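Local coordinates for protein choline kinase (Streptococcus pneumoniae, PDB 4R78) that probably phosphorylates choline as a kinase with a protein kinase-like fold, and is seen here with AMP in its nucleotide pocket, at residues D222-L227 with H257-I262; N174-L179 with Y263-D268. All blocks are in the same frame, centred on the assembly; numbering follows the deposited sequence.

Interaction 1 (D222-L227 with H257-I262); sequences DPMWDL and HEKIAI
Asp222 and Lys259 form a buried salt bridge between two helices in the helical part of this protein kinase-like fold, Lys259 NZ lying 2.7 Å from Asp222 OD2. Asp222 is also the N-cap residue of helix 223-233: Asp222 OD1 accepts from Met224 N at 2.9 Å, with an N-H...O angle of 160°, through the anti lone pair. Lys259 reaches OD2 on the syn side, 18° out of the carboxylate plane. OD1 thus takes Met224 N, while OD2 takes both Lys259 NZ and Asp189 N; Lys259 NZ in turn gives to Gly187 O and makes a second salt bridge with Asp189. This dense pairing would be expected to favour a charged lysine and carboxylate inside the protein. The Lys259 chain, extended beyond CG, crosses both Asp222 and Met224 at about a right angle; its CB lies 3.7 Å from Met224 CB. Beyond the salt bridge the contact is apolar. Met224 bends at chi2 (-52°), which carries its sulfur to the flank of Ile260, Met224 SD sitting 3.7 Å from Ile260 CG1. Leu227, on the next turn, meets the far end of that isoleucine, with Leu227 CD2 4.2 Å from Ile260 CD1.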
ATOM      1  N   ASP A 222     -13.114   3.422   4.491  1.00 13.37           N
ATOM      2  CA  ASP A 222     -13.187   4.096   5.775  1.00 13.45           C
ATOM      3  C   ASP A 222     -11.780   4.559   6.165  1.00 13.32           C
ATOM      4  O   ASP A 222     -10.847   3.759   6.142  1.00 13.37           O
ATOM      5  CB  ASP A 222     -13.761   3.155   6.836  1.00 13.56           C
ATOM      6  CG  ASP A 222     -14.163   3.884   8.095  1.00 14.36           C
ATOM      7  OD1 ASP A 222     -13.266   4.402   8.794  1.00 15.17           O
ATOM      8  OD2 ASP A 222     -15.378   3.945   8.382  1.00 14.02           O
ATOM      9  N   PRO A 223     -11.614   5.853   6.510  1.00 13.03           N
ATOM     10  CA  PRO A 223     -10.282   6.332   6.885  1.00 13.35           C
ATOM     11  C   PRO A 223      -9.608   5.569   8.030  1.00 13.01           C
ATOM     12  O   PRO A 223      -8.375   5.567   8.114  1.00 13.35           O
ATOM     13  CB  PRO A 223     -10.538   7.783   7.291  1.00 13.30           C
ATOM     14  CG  PRO A 223     -11.654   8.187   6.418  1.00 13.81           C
ATOM     15  CD  PRO A 223     -12.564   6.976   6.384  1.00 13.13           C
ATOM     16  N   MET A 224     -10.391   4.913   8.886  1.00 13.33           N
ATOM     17  CA  MET A 224      -9.800   4.131   9.968  1.00 13.19           C
ATOM     18  C   MET A 224      -8.979   2.943   9.455  1.00 13.04           C
ATOM     19  O   MET A 224      -8.118   2.433  10.164  1.00 13.25           O
ATOM     20  CB  MET A 224     -10.846   3.697  11.002  1.00 13.33           C
ATOM     21  CG  MET A 224     -11.446   4.841  11.828  1.00 14.55           C
ATOM     22  SD  MET A 224     -10.232   5.920  12.630  1.00 14.94           S
ATOM     23  CE  MET A 224     -10.192   7.298  11.486  1.00 16.06           C
ATOM     24  N   TRP A 225      -9.222   2.530   8.208  1.00 12.41           N
ATOM     25  CA  TRP A 225      -8.357   1.539   7.563  1.00 12.45           C
ATOM     26  C   TRP A 225      -6.930   2.081   7.467  1.00 12.48           C
ATOM     27  O   TRP A 225      -5.964   1.390   7.806  1.00 12.37           O
ATOM     28  CB  TRP A 225      -8.880   1.178   6.167  1.00 12.47           C
ATOM     29  CG  TRP A 225      -7.935   0.306   5.386  1.00 12.40           C
ATOM     30  CD1 TRP A 225      -6.798   0.708   4.739  1.00 12.27           C
ATOM     31  CD2 TRP A 225      -8.041  -1.108   5.170  1.00 12.05           C
ATOM     32  NE1 TRP A 225      -6.189  -0.365   4.140  1.00 12.80           N
ATOM     33  CE2 TRP A 225      -6.926  -1.493   4.387  1.00 12.14           C
ATOM     34  CE3 TRP A 225      -8.959  -2.088   5.571  1.00 12.22           C
ATOM     35  CZ2 TRP A 225      -6.711  -2.815   3.984  1.00 13.80           C
ATOM     36  CZ3 TRP A 225      -8.745  -3.408   5.166  1.00 13.29           C
ATOM     37  CH2 TRP A 225      -7.623  -3.756   4.387  1.00 13.00           C
ATOM     38  N   ASP A 226      -6.802   3.319   6.990  1.00 12.70           N
ATOM     39  CA  ASP A 226      -5.488   3.944   6.843  1.00 12.53           C
ATOM     40  C   ASP A 226      -4.787   4.117   8.190  1.00 12.65           C
ATOM     41  O   ASP A 226      -3.581   3.881   8.305  1.00 12.90           O
ATOM     42  CB  ASP A 226      -5.595   5.289   6.122  1.00 12.88           C
ATOM     43  CG  ASP A 226      -5.591   5.156   4.607  1.00 12.93           C
ATOM     44  OD1 ASP A 226      -5.479   4.023   4.083  1.00 13.73           O
ATOM     45  OD2 ASP A 226      -5.697   6.206   3.946  1.00 12.96           O
ATOM     46  N   LEU A 227      -5.541   4.522   9.208  1.00 12.74           N
ATOM     47  CA  LEU A 227      -4.968   4.670  10.539  1.00 12.88           C
ATOM     48  C   LEU A 227      -4.490   3.322  11.087  1.00 12.79           C
ATOM     49  O   LEU A 227      -3.377   3.222  11.610  1.00 12.52           O
ATOM     50  CB  LEU A 227      -5.949   5.357  11.492  1.00 13.27           C
ATOM     51  CG  LEU A 227      -5.955   6.891  11.458  1.00 14.54           C
ATOM     52  CD1 LEU A 227      -6.360   7.486  10.109  1.00 16.84           C
ATOM     53  CD2 LEU A 227      -6.848   7.422  12.539  1.00 18.72           C
ATOM     54  N   HIS A 257     -11.780   4.073  17.649  1.00 16.37           N
ATOM     55  CA  HIS A 257     -10.818   3.079  18.123  1.00 16.49           C
ATOM     56  C   HIS A 257     -11.231   1.659  17.749  1.00 16.12           C
ATOM     57  O   HIS A 257     -10.380   0.844  17.402  1.00 15.84           O
ATOM     58  CB  HIS A 257     -10.613   3.188  19.638  1.00 17.12           C
ATOM     59  CG  HIS A 257      -9.816   4.385  20.055  1.00 19.15           C
ATOM     60  ND1 HIS A 257     -10.356   5.650  20.136  1.00 21.85           N
ATOM     61  CD2 HIS A 257      -8.517   4.506  20.420  1.00 21.56           C
ATOM     62  CE1 HIS A 257      -9.426   6.499  20.534  1.00 21.61           C
ATOM     63  NE2 HIS A 257      -8.302   5.831  20.712  1.00 22.07           N
ATOM     64  N   GLU A 258     -12.531   1.367  17.812  1.00 15.69           N
ATOM     65  CA  GLU A 258     -13.013   0.028  17.477  1.00 15.46           C
ATOM     66  C   GLU A 258     -12.794  -0.312  16.006  1.00 15.07           C
ATOM     67  O   GLU A 258     -12.378  -1.427  15.686  1.00 14.85           O
ATOM     68  CB  GLU A 258     -14.483  -0.173  17.865  1.00 15.72           C
ATOM     69  CG  GLU A 258     -14.914  -1.635  17.744  1.00 16.44           C
ATOM     70  CD  GLU A 258     -16.349  -1.905  18.153  1.00 17.41           C
ATOM     71  OE1 GLU A 258     -17.048  -0.974  18.604  1.00 19.22           O
ATOM     72  OE2 GLU A 258     -16.773  -3.074  18.025  1.00 18.31           O
ATOM     73  N   LYS A 259     -13.054   0.647  15.119  1.00 14.72           N
ATOM     74  CA  LYS A 259     -12.820   0.435  13.690  1.00 14.41           C
ATOM     75  C   LYS A 259     -11.342   0.163  13.420  1.00 14.18           C
ATOM     76  O   LYS A 259     -11.010  -0.719  12.638  1.00 14.27           O
ATOM     77  CB  LYS A 259     -13.302   1.624  12.856  1.00 14.60           C
ATOM     78  CG  LYS A 259     -14.796   1.667  12.605  1.00 15.33           C
ATOM     79  CD  LYS A 259     -15.129   2.893  11.776  1.00 16.95           C
ATOM     80  CE  LYS A 259     -16.577   2.915  11.359  1.00 17.87           C
ATOM     81  NZ  LYS A 259     -16.884   4.203  10.665  1.00 16.71           N
ATOM     82  N   ILE A 260     -10.462   0.919  14.074  1.00 13.87           N
ATOM     83  CA  ILE A 260      -9.028   0.687  13.947  1.00 13.91           C
ATOM     84  C   ILE A 260      -8.682  -0.758  14.324  1.00 13.80           C
ATOM     85  O   ILE A 260      -7.965  -1.438  13.589  1.00 13.96           O
ATOM     86  CB  ILE A 260      -8.207   1.709  14.772  1.00 13.74           C
ATOM     87  CG1 ILE A 260      -8.355   3.106  14.163  1.00 14.29           C
ATOM     88  CG2 ILE A 260      -6.723   1.314  14.830  1.00 13.87           C
ATOM     89  CD1 ILE A 260      -7.844   4.229  15.050  1.00 14.99           C
ATOM     90  N   ALA A 261      -9.207  -1.223  15.456  1.00 13.75           N
ATOM     91  CA  ALA A 261      -8.937  -2.582  15.922  1.00 13.40           C
ATOM     92  C   ALA A 261      -9.414  -3.627  14.909  1.00 13.44           C
ATOM     93  O   ALA A 261      -8.710  -4.600  14.626  1.00 13.62           O
ATOM     94  CB  ALA A 261      -9.582  -2.813  17.287  1.00 13.29           C
ATOM     95  N   ILE A 262     -10.607  -3.411  14.358  1.00 13.38           N
ATOM     96  CA  ILE A 262     -11.182  -4.315  13.362  1.00 13.22           C
ATOM     97  C   ILE A 262     -10.360  -4.336  12.071  1.00 12.97           C
ATOM     98  O   ILE A 262     -10.067  -5.408  11.536  1.00 13.11           O
ATOM     99  CB  ILE A 262     -12.671  -3.981  13.083  1.00 13.39           C
ATOM    100  CG1 ILE A 262     -13.514  -4.312  14.322  1.00 14.71           C
ATOM    101  CG2 ILE A 262     -13.180  -4.741  11.859  1.00 13.48           C
ATOM    102  CD1 ILE A 262     -14.931  -3.749  14.317  1.00 15.67           C
TER

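Interaction 2 (N174-L179 with Y263-D268); sequences NAVFSL and YKILQD
Helix-to-helix packing in the helical part of the kinase-like fold brings Val176, on the last turn of helix 169-177, and Leu179, just beyond it, against Ile265 and Leu266 of the long helix 257-280. The contact is wholly apolar, made by methyl groups, and no hydrogen bond crosses it. Its tightest point is Val176 CG1 against Leu266 CD2, 3.5 Å apart, where the two side chains meet at a slant. Val176 sets CG1 anti to its own nitrogen (chi1 171°), and its other branch faces Ile265: the Val176 and Ile265 side chains run past each other in opposite directions, Val176 CG2 lying 4.2 Å from Ile265 CG2. That same isoleucine methyl also receives Leu179, which comes across at about a right angle and puts CD1 4.0 Å from Ile265 CG2. Ile265 CG2 is therefore shared by Val176 and Leu179. Leu179 CD1 reaches Leu266 CD2 more loosely, at 4.5 Å. Within 174-179, Ser178 OG donates to Ala175 O at 2.6 Å, the hydroxyl tilted 25° from the carbonyl plane. Around the contact, helix 149-159 supplies Ile153 against Val176 and Phe150 against Leu266, while helix 288-303 brings Leu300 to Ile265 and Tyr303 to Leu179.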
ATOM      1  N   ASN A 174     -14.209 -17.599   9.442  1.00 14.07           N
ATOM      2  CA  ASN A 174     -15.560 -17.283   9.894  1.00 14.43           C
ATOM      3  C   ASN A 174     -15.582 -16.172  10.943  1.00 14.48           C
ATOM      4  O   ASN A 174     -16.471 -15.316  10.933  1.00 14.74           O
ATOM      5  CB  ASN A 174     -16.280 -18.534  10.405  1.00 14.75           C
ATOM      6  CG  ASN A 174     -16.522 -19.567   9.312  1.00 15.37           C
ATOM      7  OD1 ASN A 174     -16.550 -20.763   9.581  1.00 16.83           O
ATOM      8  ND2 ASN A 174     -16.701 -19.109   8.076  1.00 15.57           N
ATOM      9  N   ALA A 175     -14.603 -16.179  11.843  1.00 14.29           N
ATOM     10  CA  ALA A 175     -14.484 -15.116  12.840  1.00 14.33           C
ATOM     11  C   ALA A 175     -14.187 -13.768  12.180  1.00 14.53           C
ATOM     12  O   ALA A 175     -14.746 -12.746  12.570  1.00 14.51           O
ATOM     13  CB  ALA A 175     -13.420 -15.460  13.878  1.00 14.37           C
ATOM     14  N   VAL A 176     -13.315 -13.775  11.173  1.00 14.41           N
ATOM     15  CA  VAL A 176     -13.008 -12.559  10.416  1.00 14.39           C
ATOM     16  C   VAL A 176     -14.252 -12.041   9.683  1.00 14.41           C
ATOM     17  O   VAL A 176     -14.580 -10.853   9.775  1.00 14.15           O
ATOM     18  CB  VAL A 176     -11.823 -12.775   9.444  1.00 14.27           C
ATOM     19  CG1 VAL A 176     -11.657 -11.574   8.508  1.00 14.50           C
ATOM     20  CG2 VAL A 176     -10.541 -13.009  10.225  1.00 14.07           C
ATOM     21  N   PHE A 177     -14.956 -12.933   8.986  1.00 14.53           N
ATOM     22  CA  PHE A 177     -16.163 -12.542   8.248  1.00 14.99           C
ATOM     23  C   PHE A 177     -17.309 -12.069   9.150  1.00 15.28           C
ATOM     24  O   PHE A 177     -18.201 -11.353   8.690  1.00 15.27           O
ATOM     25  CB  PHE A 177     -16.633 -13.666   7.313  1.00 14.92           C
ATOM     26  CG  PHE A 177     -15.967 -13.654   5.957  1.00 15.61           C
ATOM     27  CD1 PHE A 177     -16.536 -12.963   4.891  1.00 16.63           C
ATOM     28  CD2 PHE A 177     -14.774 -14.339   5.747  1.00 16.32           C
ATOM     29  CE1 PHE A 177     -15.923 -12.955   3.634  1.00 17.23           C
ATOM     30  CE2 PHE A 177     -14.153 -14.333   4.493  1.00 17.09           C
ATOM     31  CZ  PHE A 177     -14.731 -13.640   3.439  1.00 16.93           C
ATOM     32  N   SER A 178     -17.281 -12.470  10.424  1.00 15.67           N
ATOM     33  CA  SER A 178     -18.287 -12.017  11.386  1.00 16.41           C
ATOM     34  C   SER A 178     -18.144 -10.525  11.689  1.00 16.29           C
ATOM     35  O   SER A 178     -19.081  -9.889  12.173  1.00 16.20           O
ATOM     36  CB  SER A 178     -18.230 -12.835  12.683  1.00 16.53           C
ATOM     37  OG  SER A 178     -17.188 -12.394  13.537  1.00 19.55           O
ATOM     38  N   LEU A 179     -16.970  -9.968  11.395  1.00 16.06           N
ATOM     39  CA  LEU A 179     -16.709  -8.548  11.625  1.00 16.35           C
ATOM     40  C   LEU A 179     -17.454  -7.628  10.659  1.00 16.34           C
ATOM     41  O   LEU A 179     -17.624  -6.440  10.946  1.00 16.42           O
ATOM     42  CB  LEU A 179     -15.202  -8.266  11.593  1.00 16.47           C
ATOM     43  CG  LEU A 179     -14.361  -9.011  12.640  1.00 16.66           C
ATOM     44  CD1 LEU A 179     -12.872  -8.820  12.381  1.00 17.27           C
ATOM     45  CD2 LEU A 179     -14.724  -8.600  14.066  1.00 17.80           C
ATOM     46  N   TYR A 263      -9.973  -3.160  11.584  1.00 12.80           N
ATOM     47  CA  TYR A 263      -9.209  -3.081  10.343  1.00 12.67           C
ATOM     48  C   TYR A 263      -7.806  -3.673  10.452  1.00 12.67           C
ATOM     49  O   TYR A 263      -7.299  -4.209   9.473  1.00 13.16           O
ATOM     50  CB  TYR A 263      -9.193  -1.657   9.771  1.00 12.51           C
ATOM     51  CG  TYR A 263     -10.540  -1.231   9.222  1.00 12.75           C
ATOM     52  CD1 TYR A 263     -11.236  -2.052   8.333  1.00 13.14           C
ATOM     53  CD2 TYR A 263     -11.112  -0.012   9.579  1.00 13.39           C
ATOM     54  CE1 TYR A 263     -12.475  -1.680   7.826  1.00 14.11           C
ATOM     55  CE2 TYR A 263     -12.357   0.374   9.074  1.00 13.89           C
ATOM     56  CZ  TYR A 263     -13.025  -0.465   8.197  1.00 14.41           C
ATOM     57  OH  TYR A 263     -14.250  -0.100   7.689  1.00 15.25           O
ATOM     58  N   LYS A 264      -7.209  -3.623  11.644  1.00 12.66           N
ATOM     59  CA  LYS A 264      -5.931  -4.306  11.885  1.00 12.48           C
ATOM     60  C   LYS A 264      -6.073  -5.808  11.614  1.00 12.53           C
ATOM     61  O   LYS A 264      -5.222  -6.406  10.965  1.00 12.22           O
ATOM     62  CB  LYS A 264      -5.435  -4.071  13.319  1.00 12.48           C
ATOM     63  CG  LYS A 264      -4.857  -2.684  13.586  1.00 13.10           C
ATOM     64  CD  LYS A 264      -4.381  -2.596  15.027  1.00 12.90           C
ATOM     65  CE  LYS A 264      -3.732  -1.260  15.338  1.00 12.79           C
ATOM     66  NZ  LYS A 264      -3.504  -1.119  16.808  1.00 15.45           N
ATOM     67  N   ILE A 265      -7.159  -6.409  12.104  1.00 12.55           N
ATOM     68  CA  ILE A 265      -7.413  -7.835  11.888  1.00 12.63           C
ATOM     69  C   ILE A 265      -7.628  -8.144  10.407  1.00 12.63           C
ATOM     70  O   ILE A 265      -7.093  -9.127   9.884  1.00 12.73           O
ATOM     71  CB  ILE A 265      -8.625  -8.333  12.720  1.00 12.74           C
ATOM     72  CG1 ILE A 265      -8.320  -8.238  14.219  1.00 12.83           C
ATOM     73  CG2 ILE A 265      -8.989  -9.777  12.353  1.00 12.86           C
ATOM     74  CD1 ILE A 265      -9.559  -8.258  15.098  1.00 13.80           C
ATOM     75  N   LEU A 266      -8.394  -7.290   9.732  1.00 12.50           N
ATOM     76  CA  LEU A 266      -8.672  -7.490   8.316  1.00 12.47           C
ATOM     77  C   LEU A 266      -7.403  -7.368   7.484  1.00 12.46           C
ATOM     78  O   LEU A 266      -7.206  -8.128   6.543  1.00 12.66           O
ATOM     79  CB  LEU A 266      -9.743  -6.513   7.822  1.00 12.65           C
ATOM     80  CG  LEU A 266     -11.160  -6.690   8.374  1.00 14.01           C
ATOM     81  CD1 LEU A 266     -12.096  -5.685   7.749  1.00 15.52           C
ATOM     82  CD2 LEU A 266     -11.670  -8.091   8.122  1.00 17.28           C
ATOM     83  N   GLN A 267      -6.537  -6.429   7.852  1.00 12.31           N
ATOM     84  CA  GLN A 267      -5.264  -6.236   7.162  1.00 12.21           C
ATOM     85  C   GLN A 267      -4.328  -7.429   7.321  1.00 12.30           C
ATOM     86  O   GLN A 267      -3.765  -7.909   6.342  1.00 12.77           O
ATOM     87  CB  GLN A 267      -4.591  -4.941   7.622  1.00 11.91           C
ATOM     88  CG  GLN A 267      -5.216  -3.721   6.973  1.00 13.05           C
ATOM     89  CD  GLN A 267      -5.000  -2.423   7.721  1.00 13.11           C
ATOM     90  OE1 GLN A 267      -5.805  -1.489   7.605  1.00 14.05           O
ATOM     91  NE2 GLN A 267      -3.922  -2.342   8.478  1.00 12.31           N
ATOM     92  N   ASP A 268      -4.173  -7.920   8.548  1.00 12.22           N
ATOM     93  CA  ASP A 268      -3.336  -9.091   8.767  1.00 12.15           C
ATOM     94  C   ASP A 268      -3.841 -10.303   7.983  1.00 12.27           C
ATOM     95  O   ASP A 268      -3.040 -11.056   7.423  1.00 13.09           O
ATOM     96  CB  ASP A 268      -3.207  -9.404  10.256  1.00 12.17           C
ATOM     97  CG  ASP A 268      -2.111  -8.600  10.924  1.00 13.24           C
ATOM     98  OD1 ASP A 268      -1.168  -8.155  10.232  1.00 13.02           O
ATOM     99  OD2 ASP A 268      -2.177  -8.422  12.155  1.00 13.27           O
TER

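Followed from the N terminus, the chain first lays down 174-179, continues through helix 179-186 and the short strands 191-193, 202-204 and 210-212, then reaches 222-227 and helix 238-248 before entering helix 257-280. Interaction 1 closes the shorter loop, with 29 residues between its segments; interaction 2 closes the longer one, with 83, and encloses it. The two do not cross. Successive parts of helix 257-280 serve both, with centres about 12 Å apart: its first turns meet helix 223-233, the following ones the C-terminal end of helix 169-177 and the residues that follow. Tyr263, the first residue of 263-268, reaches back to interaction 1, its OH near Asp222 CB and its ring against the Met224-Trp225 backbone.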